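Long-range contacts in GCN5-related N-acetyltransferase:Aminotransferase, class-II (Rhodopseudomonas palustris, PDB 2FIW), which binds acetyl coenzyme A and probably transfers its acetyl group to an amine acceptor, as other GCN5-related N-acetyltransferases do: residues M5-L10 and G100-D105; A22-A27 and V74-L79; Y136-R141 and A152-T157. One frame throughout, in Å; residues are numbered along the deposited sequence.

In the fold
All three contacts reach the same mixed sheet of the GNAT fold. Interaction 1 packs the segment leading into edge strand 9-12 against helix 99-112, whose first turn holds the cofactor pyrophosphate. Interaction 2, nested within the chain loop that interaction 1 closes, sets helix 18-32 across strand 72-80. Their centres are about 14 Å apart, and L103 rests on G75 and F76. Interaction 3, later in the chain, pairs strands 137-146 and 149-159 at the sheet's other end, about 23 Å from interaction 1 and about 21 Å from interaction 2 between centres; I104 touching Y136 connects it to interaction 1. Together they span the sheet, interaction 1 alone gripping acetyl coenzyme A.

Interaction 1: residues M5-L10 and G100-D105. With ACO (acetyl coenzyme *a), chain C.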
loop_
_atom_site.group_PDB
_atom_site.type_symbol
_atom_site.label_atom_id
_atom_site.label_comp_id
_atom_site.label_asym_id
_atom_site.label_seq_id
_atom_site.Cartn_x
_atom_site.Cartn_y
_atom_site.Cartn_z
HETATM N N MSE A 5 -10.842 4.514 17.002
HETATM C CA MSE A 5 -11.136 4.870 15.622
HETATM C C MSE A 5 -12.326 4.064 15.102
HETATM O O MSE A 5 -12.564 2.935 15.508
HETATM C CB MSE A 5 -9.923 4.632 14.705
HETATM C CG MSE A 5 -8.616 5.377 15.028
HETATM SE SE MSE A 5 -8.760 7.310 15.025
HETATM C CE MSE A 5 -9.870 7.681 13.511
ATOM N N SER A 6 -13.085 4.682 14.213
ATOM C CA SER A 6 -13.997 3.977 13.348
ATOM C C SER A 6 -13.209 3.183 12.285
ATOM O O SER A 6 -12.072 3.527 11.930
ATOM C CB SER A 6 -14.924 4.979 12.666
ATOM O OG SER A 6 -15.673 5.706 13.627
ATOM N N THR A 7 -13.808 2.111 11.794
ATOM C CA THR A 7 -13.230 1.333 10.714
ATOM C C THR A 7 -13.760 1.897 9.406
ATOM O O THR A 7 -14.954 2.139 9.277
ATOM C CB THR A 7 -13.642 -0.140 10.847
ATOM O OG1 THR A 7 -13.463 -0.561 12.208
ATOM C CG2 THR A 7 -12.792 -1.017 9.983
ATOM N N PRO A 8 -12.884 2.136 8.428
ATOM C CA PRO A 8 -13.470 2.535 7.157
ATOM C C PRO A 8 -14.168 1.366 6.438
ATOM O O PRO A 8 -13.888 0.196 6.719
ATOM C CB PRO A 8 -12.260 3.028 6.348
ATOM C CG PRO A 8 -11.100 2.344 6.940
ATOM C CD PRO A 8 -11.414 2.104 8.385
ATOM N N ALA A 9 -15.091 1.711 5.544
ATOM C CA ALA A 9 -15.671 0.765 4.610
ATOM C C ALA A 9 -14.629 0.416 3.560
ATOM O O ALA A 9 -13.813 1.257 3.170
ATOM C CB ALA A 9 -16.880 1.363 3.959
ATOM N N LEU A 10 -14.648 -0.834 3.118
ATOM C CA LEU A 10 -13.744 -1.324 2.086
ATOM C C LEU A 10 -14.580 -1.916 0.959
ATOM O O LEU A 10 -15.579 -2.593 1.206
ATOM C CB LEU A 10 -12.802 -2.393 2.648
ATOM C CG LEU A 10 -11.968 -2.127 3.909
ATOM C CD1 LEU A 10 -11.058 -3.322 4.203
ATOM C CD2 LEU A 10 -11.130 -0.872 3.786
ATOM N N GLY A 100 -4.893 2.318 7.000
ATOM C CA GLY A 100 -3.871 1.327 6.649
ATOM C C GLY A 100 -4.096 -0.032 7.293
ATOM O O GLY A 100 -4.048 -1.071 6.614
ATOM N N THR A 101 -4.332 -0.022 8.607
ATOM C CA THR A 101 -4.596 -1.245 9.386
ATOM C C THR A 101 -5.823 -2.030 8.904
ATOM O O THR A 101 -5.766 -3.237 8.731
ATOM C CB THR A 101 -4.733 -0.912 10.907
ATOM O OG1 THR A 101 -3.495 -0.373 11.378
ATOM C CG2 THR A 101 -5.105 -2.132 11.737
ATOM N N THR A 102 -6.924 -1.332 8.689
ATOM C CA THR A 102 -8.139 -1.920 8.138
ATOM C C THR A 102 -7.857 -2.580 6.784
ATOM O O THR A 102 -8.244 -3.715 6.560
ATOM C CB THR A 102 -9.254 -0.831 8.016
ATOM O OG1 THR A 102 -9.519 -0.289 9.318
ATOM C CG2 THR A 102 -10.543 -1.404 7.455
ATOM N N LEU A 103 -7.151 -1.873 5.907
ATOM C CA LEU A 103 -6.820 -2.389 4.591
ATOM C C LEU A 103 -5.981 -3.651 4.670
ATOM O O LEU A 103 -6.288 -4.641 3.998
ATOM C CB LEU A 103 -6.085 -1.333 3.765
ATOM C CG LEU A 103 -6.911 -0.258 3.072
ATOM C CD1 LEU A 103 -5.950 0.812 2.564
ATOM C CD2 LEU A 103 -7.816 -0.859 1.931
ATOM N N ILE A 104 -4.934 -3.618 5.498
ATOM C CA ILE A 104 -4.013 -4.749 5.618
ATOM C C ILE A 104 -4.647 -5.969 6.288
ATOM O O ILE A 104 -4.420 -7.080 5.843
ATOM C CB ILE A 104 -2.652 -4.350 6.252
ATOM C CG1 ILE A 104 -1.938 -3.336 5.370
ATOM C CG2 ILE A 104 -1.737 -5.557 6.419
ATOM C CD1 ILE A 104 -1.980 -3.664 3.872
ATOM N N ASP A 105 -5.453 -5.763 7.327
ATOM C CA ASP A 105 -6.262 -6.841 7.896
ATOM C C ASP A 105 -7.110 -7.553 6.820
ATOM O O ASP A 105 -7.201 -8.783 6.799
ATOM C CB ASP A 105 -7.193 -6.288 8.978
ATOM C CG ASP A 105 -6.455 -5.846 10.256
ATOM O OD1 ASP A 105 -5.260 -6.202 10.459
ATOM O OD2 ASP A 105 -7.090 -5.124 11.062
HETATM N N1A ACO C . -3.975 8.224 17.652
HETATM C C2A ACO C . -2.659 7.942 17.574
HETATM N N3A ACO C . -2.183 7.059 16.676
HETATM C C4A ACO C . -3.004 6.407 15.794
HETATM C C5A ACO C . -4.369 6.646 15.810
HETATM C C6A ACO C . -4.871 7.627 16.819
HETATM N N6A ACO C . -6.193 7.920 16.910
HETATM N N7A ACO C . -4.931 5.877 14.850
HETATM C C8A ACO C . -3.934 5.182 14.249
HETATM N N9A ACO C . -2.770 5.503 14.833
HETATM C C1B ACO C . -1.402 5.013 14.517
HETATM C C2B ACO C . -1.217 3.509 14.603
HETATM O O2B ACO C . -0.972 3.098 15.949
HETATM C C3B ACO C . 0.002 3.303 13.718
HETATM O O3B ACO C . 1.208 3.291 14.483
HETATM P P3B ACO C . 2.548 2.535 13.975
HETATM O O7A ACO C . 3.172 3.399 12.885
HETATM O O8A ACO C . 2.057 1.207 13.447
HETATM O O9A ACO C . 3.369 2.444 15.243
HETATM C C4B ACO C . 0.010 4.488 12.744
HETATM O O4B ACO C . -0.980 5.410 13.205
HETATM C C5B ACO C . -0.329 4.081 11.310
HETATM O O5B ACO C . -1.492 3.240 11.350
HETATM P P1A ACO C . -2.755 3.439 10.375
HETATM O O1A ACO C . -3.481 4.719 10.738
HETATM O O2A ACO C . -3.473 2.109 10.403
HETATM O O3A ACO C . -2.010 3.590 8.949
HETATM P P2A ACO C . -2.227 4.811 7.951
HETATM O O4A ACO C . -1.577 6.025 8.557
HETATM O O5A ACO C . -3.684 4.846 7.587
HETATM O O6A ACO C . -1.393 4.363 6.637
HETATM C CBP ACO C . 0.715 3.919 5.389
HETATM C CCP ACO C . -0.123 3.697 6.661
HETATM C CDP ACO C . 2.086 3.297 5.625
HETATM C CEP ACO C . 0.033 3.262 4.200
HETATM C CAP ACO C . 0.849 5.426 5.062
HETATM O OAP ACO C . 1.663 6.111 6.030
HETATM C C9P ACO C . 1.283 5.809 3.650
HETATM O O9P ACO C . 0.376 5.966 2.691
HETATM N N8P ACO C . 2.511 6.009 3.400
HETATM C C7P ACO C . 3.163 6.431 2.152
HETATM C C6P ACO C . 3.149 5.374 1.047
HETATM C C5P ACO C . 3.881 4.158 1.529
HETATM O O5P ACO C . 4.941 4.258 2.133
HETATM N N4P ACO C . 3.302 2.995 1.274
HETATM C C3P ACO C . 3.810 1.697 1.670
HETATM C C2P ACO C . 4.790 1.247 0.598
HETATM S S1P ACO C . 4.946 -0.478 0.867
HETATM C C ACO C . 4.044 -1.178 -0.347
HETATM O O ACO C . 3.148 -0.548 -0.897
HETATM C CH3 ACO C . 4.328 -2.421 -0.706
#
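T101 grips one pyrophosphate oxygen of acetyl coenzyme A twice: its OG1 donates to O2A at 2.7 Å and its backbone N to the same O2A at 2.9 Å. One residue earlier, G100 N donates to O5A of the other phosphate at 2.9 Å, a fairly straight bond (162°). This is the pyrophosphate-binding helix start of the GNAT fold, and the N-terminal end of the helix would probably add to the pull on the phosphate charge. A CB on G100 would clash with the bridging O3A. R134 is also hydrogen-bonded to T101 OG1, while the selenium of M5 lies close to the adenine amino group.

The next residue, T102, turns to the N-terminal segment. With OG1 beside its own backbone N (chi1 -59°), it sends the hydroxyl back to D98 O, while CG2, anti to that N, lies among T7, P8 and L10. The proline ring of P8 meets the T102 side chain, CD lying 3.2 Å from T102 OG1; T7 CG2 comes within 3.4 Å of T102 CG2. L10 lays CD1 3.7 Å from T102 O and CD2 3.8 Å from L103 CD2, and both methyls also lie against T102 CG2. Cut back to alanine, L10 would probably leave a gap over T102 CG2 and L103 CD2 without this neighbour.

No hydrogen bond joins the two segments. Strand 63-69 lies beside both: P8 touches L69, and L10 and L103 both touch A67. L103 also reaches L88 of strand 84-90, while I104 packs on F130 of helix 128-132.

Interaction 2: residues A22-A27 and V74-L79; sequences AAIFVA and VGFASL
Helix segment 22-27 runs almost square across strand segment 74-79: the angle between their directions is 95° and the axes approach to 8.4 Å. The nearest backbones are those of I24 and G75, with I24 CA 6.6 Å from G75 CA. No hydrogen bond links the segments, so the contact is van der Waals packing.

I24 supplies the larger part from the helix. With CG1 beside the backbone N (chi1 -74°), CG2 stands anti to that N, on the branch that meets F76. CD1, on the other branch, reaches the strand backbone, 3.7 Å from G75 N and 4.0 Å from V74 N. G75 offers no side chain there, and a CB on it would point away from the helix. V74 and G75 both face A67 of strand 63-69, a classic beta bulge. V74 also points away from the helix and packs against V99 of helix 99-112, on the same side as A77, which touches L103 and L107. The sheet is thus sandwiched between helix 18-32 and helix 99-112, the alpha-beta-alpha layering of the GNAT fold.

F76 lies on the helix 18-32 face of the strand. With CG between its backbone N and carbonyl carbon (chi1 77°), the end of the ring comes nearer the helix and presents an edge to it. I24 CG2 sits near the ring plane, 4.1 Å from F76 CD1, and the two side chains pass in opposing senses. F25 meets that edge through its CB, in the ring plane and 4.0 Å from F76 CE1. The F25 ring itself leads away, to an edge-to-face contact with Y89, and also packs on F55, while F76 also touches M87 and T64.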
loop_
_atom_site.group_PDB
_atom_site.type_symbol
_atom_site.label_atom_id
_atom_site.label_comp_id
_atom_site.label_asym_id
_atom_site.label_seq_id
_atom_site.Cartn_x
_atom_site.Cartn_y
_atom_site.Cartn_z
ATOM N N ALA A 22 -4.888 6.551 -8.607
ATOM C CA ALA A 22 -3.634 7.118 -9.066
ATOM C C ALA A 22 -3.346 8.395 -8.310
ATOM O O ALA A 22 -2.203 8.663 -8.003
ATOM C CB ALA A 22 -3.658 7.372 -10.586
ATOM N N ALA A 23 -4.398 9.146 -7.982
ATOM C CA ALA A 23 -4.310 10.359 -7.189
ATOM C C ALA A 23 -3.948 10.140 -5.713
ATOM O O ALA A 23 -3.201 10.932 -5.127
ATOM C CB ALA A 23 -5.592 11.153 -7.314
ATOM N N ILE A 24 -4.463 9.077 -5.104
ATOM C CA ILE A 24 -4.116 8.753 -3.706
ATOM C C ILE A 24 -2.655 8.313 -3.627
ATOM O O ILE A 24 -1.952 8.617 -2.664
ATOM C CB ILE A 24 -5.036 7.623 -3.126
ATOM C CG1 ILE A 24 -6.436 8.166 -2.818
ATOM C CG2 ILE A 24 -4.432 7.004 -1.876
ATOM C CD1 ILE A 24 -7.519 7.086 -2.758
ATOM N N PHE A 25 -2.232 7.581 -4.656
ATOM C CA PHE A 25 -0.911 6.987 -4.767
ATOM C C PHE A 25 0.167 8.083 -4.876
ATOM O O PHE A 25 1.125 8.090 -4.090
ATOM C CB PHE A 25 -0.930 6.038 -5.973
ATOM C CG PHE A 25 0.424 5.548 -6.438
ATOM C CD1 PHE A 25 1.094 6.195 -7.487
ATOM C CD2 PHE A 25 0.973 4.383 -5.910
ATOM C CE1 PHE A 25 2.318 5.715 -7.946
ATOM C CE2 PHE A 25 2.188 3.896 -6.344
ATOM C CZ PHE A 25 2.871 4.550 -7.373
ATOM N N VAL A 26 -0.003 9.021 -5.810
ATOM C CA VAL A 26 0.987 10.084 -5.957
ATOM C C VAL A 26 0.985 11.045 -4.763
ATOM O O VAL A 26 2.055 11.490 -4.360
ATOM C CB VAL A 26 0.952 10.860 -7.336
ATOM C CG1 VAL A 26 0.533 9.974 -8.474
ATOM C CG2 VAL A 26 0.116 12.096 -7.267
ATOM N N ALA A 27 -0.187 11.356 -4.193
ATOM C CA ALA A 27 -0.250 12.279 -3.060
ATOM C C ALA A 27 0.359 11.669 -1.805
ATOM O O ALA A 27 1.013 12.353 -1.027
ATOM C CB ALA A 27 -1.661 12.712 -2.815
ATOM N N VAL A 74 -10.101 7.106 0.357
ATOM C CA VAL A 74 -9.078 7.723 1.192
ATOM C C VAL A 74 -7.819 6.846 1.292
ATOM O O VAL A 74 -6.865 7.223 1.968
ATOM C CB VAL A 74 -9.599 8.017 2.648
ATOM C CG1 VAL A 74 -10.767 9.002 2.623
ATOM C CG2 VAL A 74 -9.993 6.746 3.385
ATOM N N GLY A 75 -7.841 5.684 0.630
ATOM C CA GLY A 75 -6.764 4.704 0.714
ATOM C C GLY A 75 -7.055 3.466 -0.110
ATOM O O GLY A 75 -8.214 3.183 -0.426
ATOM N N PHE A 76 -6.006 2.733 -0.480
ATOM C CA PHE A 76 -6.175 1.457 -1.169
ATOM C C PHE A 76 -4.997 0.502 -0.894
ATOM O O PHE A 76 -3.890 0.922 -0.485
ATOM C CB PHE A 76 -6.405 1.649 -2.689
ATOM C CG PHE A 76 -5.148 1.965 -3.451
ATOM C CD1 PHE A 76 -4.629 3.268 -3.457
ATOM C CD2 PHE A 76 -4.450 0.954 -4.121
ATOM C CE1 PHE A 76 -3.452 3.553 -4.147
ATOM C CE2 PHE A 76 -3.280 1.232 -4.818
ATOM C CZ PHE A 76 -2.781 2.537 -4.833
ATOM N N ALA A 77 -5.242 -0.786 -1.086
ATOM C CA ALA A 77 -4.177 -1.768 -0.957
ATOM C C ALA A 77 -4.414 -2.902 -1.945
ATOM O O ALA A 77 -5.535 -3.109 -2.407
ATOM C CB ALA A 77 -4.075 -2.286 0.478
ATOM N N SER A 78 -3.345 -3.626 -2.264
ATOM C CA SER A 78 -3.381 -4.595 -3.335
ATOM C C SER A 78 -2.602 -5.840 -2.996
ATOM O O SER A 78 -1.419 -5.792 -2.647
ATOM C CB SER A 78 -2.844 -3.979 -4.614
ATOM O OG SER A 78 -3.428 -4.578 -5.756
ATOM N N LEU A 79 -3.292 -6.969 -3.079
ATOM C CA LEU A 79 -2.646 -8.253 -2.921
ATOM C C LEU A 79 -2.297 -8.817 -4.302
ATOM O O LEU A 79 -3.154 -8.881 -5.187
ATOM C CB LEU A 79 -3.558 -9.210 -2.143
ATOM C CG LEU A 79 -3.001 -10.612 -1.890
ATOM C CD1 LEU A 79 -2.094 -10.601 -0.668
ATOM C CD2 LEU A 79 -4.177 -11.556 -1.694
#

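Interaction 3: residues Y136-R141 and A152-T157; sequences YVAKQR and ANTTMT
V137 and T157 trade two backbone bonds, V137 N to T157 O at 2.9 Å and T157 N to V137 O at 3.0 Å, so each residue has both its N-H and its carbonyl engaged. Farther along, T155 O takes two donors: K139 N at 2.7 Å, and Q140 N in a weak bond at 3.3 Å. T155 N in turn gives its hydrogen to Q140 O at 2.7 Å.

K139 and Q140 thus share T155 as partner, which is a classic beta bulge, and K139 takes the near-helical backbone (phi -112°, psi -37°) that lets the chain gain one residue. The bulge lies in the hairpin of strands 137-146 and 149-159, in which 137-146 is the outermost strand and 149-159 pairs on its other side with strand 118-123, as T154 with A123 and M156 with V121.

Beyond the bulge R141 and T154 meet through their side chains. R141 has CG anti to its backbone N (chi1 178°), and bends at chi2 and chi3 bring the guanidinium over to T154. NE donates weakly to T154 OG1 at 3.4 Å, in the guanidinium plane, while the methyl of A152 lies over one face. T154 OG1 gives its own hydrogen to water 1 at 2.6 Å, and R141 NH2 donates weakly to the same water at 3.1 Å. The charge of R141 is met by a salt bridge to D125. T155 OG1 is hydrogen-bonded to D122 and N142, and N153 OD1 to N142. At the far end M156 O lies at the ring edge of Y136, in its plane, and Y136 CB rests against M156 CB, while the Y136 hydroxyl is hydrogen-bonded to E108.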
loop_
_atom_site.group_PDB
_atom_site.type_symbol
_atom_site.label_atom_id
_atom_site.label_comp_id
_atom_site.label_asym_id
_atom_site.label_seq_id
_atom_site.Cartn_x
_atom_site.Cartn_y
_atom_site.Cartn_z
ATOM N N TYR A 136 5.035 -8.170 11.063
ATOM C CA TYR A 136 5.956 -8.392 9.939
ATOM C C TYR A 136 7.403 -8.267 10.398
ATOM O O TYR A 136 7.766 -7.313 11.108
ATOM C CB TYR A 136 5.672 -7.424 8.788
ATOM C CG TYR A 136 4.367 -7.714 8.093
ATOM C CD1 TYR A 136 3.145 -7.378 8.694
ATOM C CD2 TYR A 136 4.346 -8.322 6.837
ATOM C CE1 TYR A 136 1.944 -7.655 8.062
ATOM C CE2 TYR A 136 3.155 -8.595 6.197
ATOM C CZ TYR A 136 1.962 -8.260 6.814
ATOM O OH TYR A 136 0.778 -8.536 6.196
ATOM N N VAL A 137 8.226 -9.230 9.983
ATOM C CA VAL A 137 9.608 -9.288 10.424
ATOM C C VAL A 137 10.548 -9.084 9.252
ATOM O O VAL A 137 10.455 -9.793 8.250
ATOM C CB VAL A 137 9.909 -10.628 11.142
ATOM C CG1 VAL A 137 11.409 -10.790 11.409
ATOM C CG2 VAL A 137 9.094 -10.738 12.440
ATOM N N ALA A 138 11.460 -8.121 9.398
ATOM C CA ALA A 138 12.430 -7.772 8.358
ATOM C C ALA A 138 13.334 -8.944 8.014
ATOM O O ALA A 138 13.989 -9.512 8.884
ATOM C CB ALA A 138 13.255 -6.587 8.789
ATOM N N LYS A 139 13.363 -9.306 6.741
ATOM C CA LYS A 139 14.167 -10.424 6.296
ATOM C C LYS A 139 15.329 -10.008 5.408
ATOM O O LYS A 139 16.411 -10.588 5.500
ATOM C CB LYS A 139 13.299 -11.482 5.594
ATOM C CG LYS A 139 12.310 -12.208 6.536
ATOM C CD LYS A 139 12.930 -12.512 7.921
ATOM C CE LYS A 139 12.097 -13.478 8.729
ATOM N NZ LYS A 139 12.283 -14.877 8.231
ATOM N N GLN A 140 15.113 -9.001 4.562
ATOM C CA GLN A 140 16.081 -8.660 3.518
ATOM C C GLN A 140 15.938 -7.204 3.084
ATOM O O GLN A 140 14.861 -6.773 2.674
ATOM C CB GLN A 140 15.911 -9.619 2.321
ATOM C CG GLN A 140 16.964 -9.524 1.230
ATOM C CD GLN A 140 18.386 -9.556 1.774
ATOM O OE1 GLN A 140 19.061 -8.528 1.829
ATOM N NE2 GLN A 140 18.844 -10.738 2.194
ATOM N N ARG A 141 17.023 -6.449 3.203
ATOM C CA ARG A 141 17.092 -5.094 2.696
ATOM C C ARG A 141 17.379 -5.181 1.192
ATOM O O ARG A 141 18.249 -5.938 0.772
ATOM C CB ARG A 141 18.167 -4.311 3.472
ATOM C CG ARG A 141 18.419 -2.864 3.050
ATOM C CD ARG A 141 18.246 -1.904 4.249
ATOM N NE ARG A 141 16.894 -1.371 4.195
ATOM C CZ ARG A 141 16.544 -0.098 4.041
ATOM N NH1 ARG A 141 17.424 0.885 4.007
ATOM N NH2 ARG A 141 15.254 0.192 3.967
ATOM N N ALA A 152 15.602 2.175 -1.688
ATOM C CA ALA A 152 15.718 1.077 -0.728
ATOM C C ALA A 152 14.330 0.632 -0.264
ATOM O O ALA A 152 13.380 1.424 -0.272
ATOM C CB ALA A 152 16.558 1.480 0.455
ATOM N N ASN A 153 14.225 -0.647 0.098
ATOM C CA ASN A 153 13.099 -1.165 0.859
ATOM C C ASN A 153 13.517 -2.423 1.582
ATOM O O ASN A 153 14.662 -2.836 1.481
ATOM C CB ASN A 153 11.820 -1.369 0.010
ATOM C CG ASN A 153 11.980 -2.411 -1.077
ATOM O OD1 ASN A 153 12.494 -3.506 -0.849
ATOM N ND2 ASN A 153 11.512 -2.075 -2.268
ATOM N N THR A 154 12.600 -3.008 2.340
ATOM C CA THR A 154 12.890 -4.192 3.121
ATOM C C THR A 154 11.778 -5.209 2.907
ATOM O O THR A 154 10.581 -4.892 3.045
ATOM C CB THR A 154 12.999 -3.859 4.630
ATOM O OG1 THR A 154 13.760 -2.665 4.798
ATOM C CG2 THR A 154 13.689 -4.970 5.402
ATOM N N THR A 155 12.186 -6.427 2.569
ATOM C CA THR A 155 11.289 -7.572 2.535
ATOM C C THR A 155 11.010 -7.965 3.978
ATOM O O THR A 155 11.923 -8.123 4.770
ATOM C CB THR A 155 11.908 -8.750 1.754
ATOM O OG1 THR A 155 12.296 -8.297 0.456
ATOM C CG2 THR A 155 10.914 -9.897 1.613
HETATM N N MSE A 156 9.729 -8.061 4.311
HETATM C CA MSE A 156 9.273 -8.361 5.660
HETATM C C MSE A 156 8.160 -9.379 5.517
HETATM O O MSE A 156 7.309 -9.245 4.638
HETATM C CB MSE A 156 8.731 -7.106 6.356
HETATM C CG MSE A 156 9.625 -5.882 6.245
HETATM SE SE MSE A 156 9.040 -4.433 7.343
HETATM C CE MSE A 156 10.198 -3.129 6.723
ATOM N N THR A 157 8.176 -10.402 6.363
ATOM C CA THR A 157 7.202 -11.496 6.254
ATOM C C THR A 157 6.399 -11.672 7.537
ATOM O O THR A 157 6.894 -11.392 8.627
ATOM C CB THR A 157 7.876 -12.841 5.879
ATOM O OG1 THR A 157 8.839 -13.181 6.882
ATOM C CG2 THR A 157 8.577 -12.755 4.519
HETATM O O HOH W 1 12.229 -0.549 4.398
#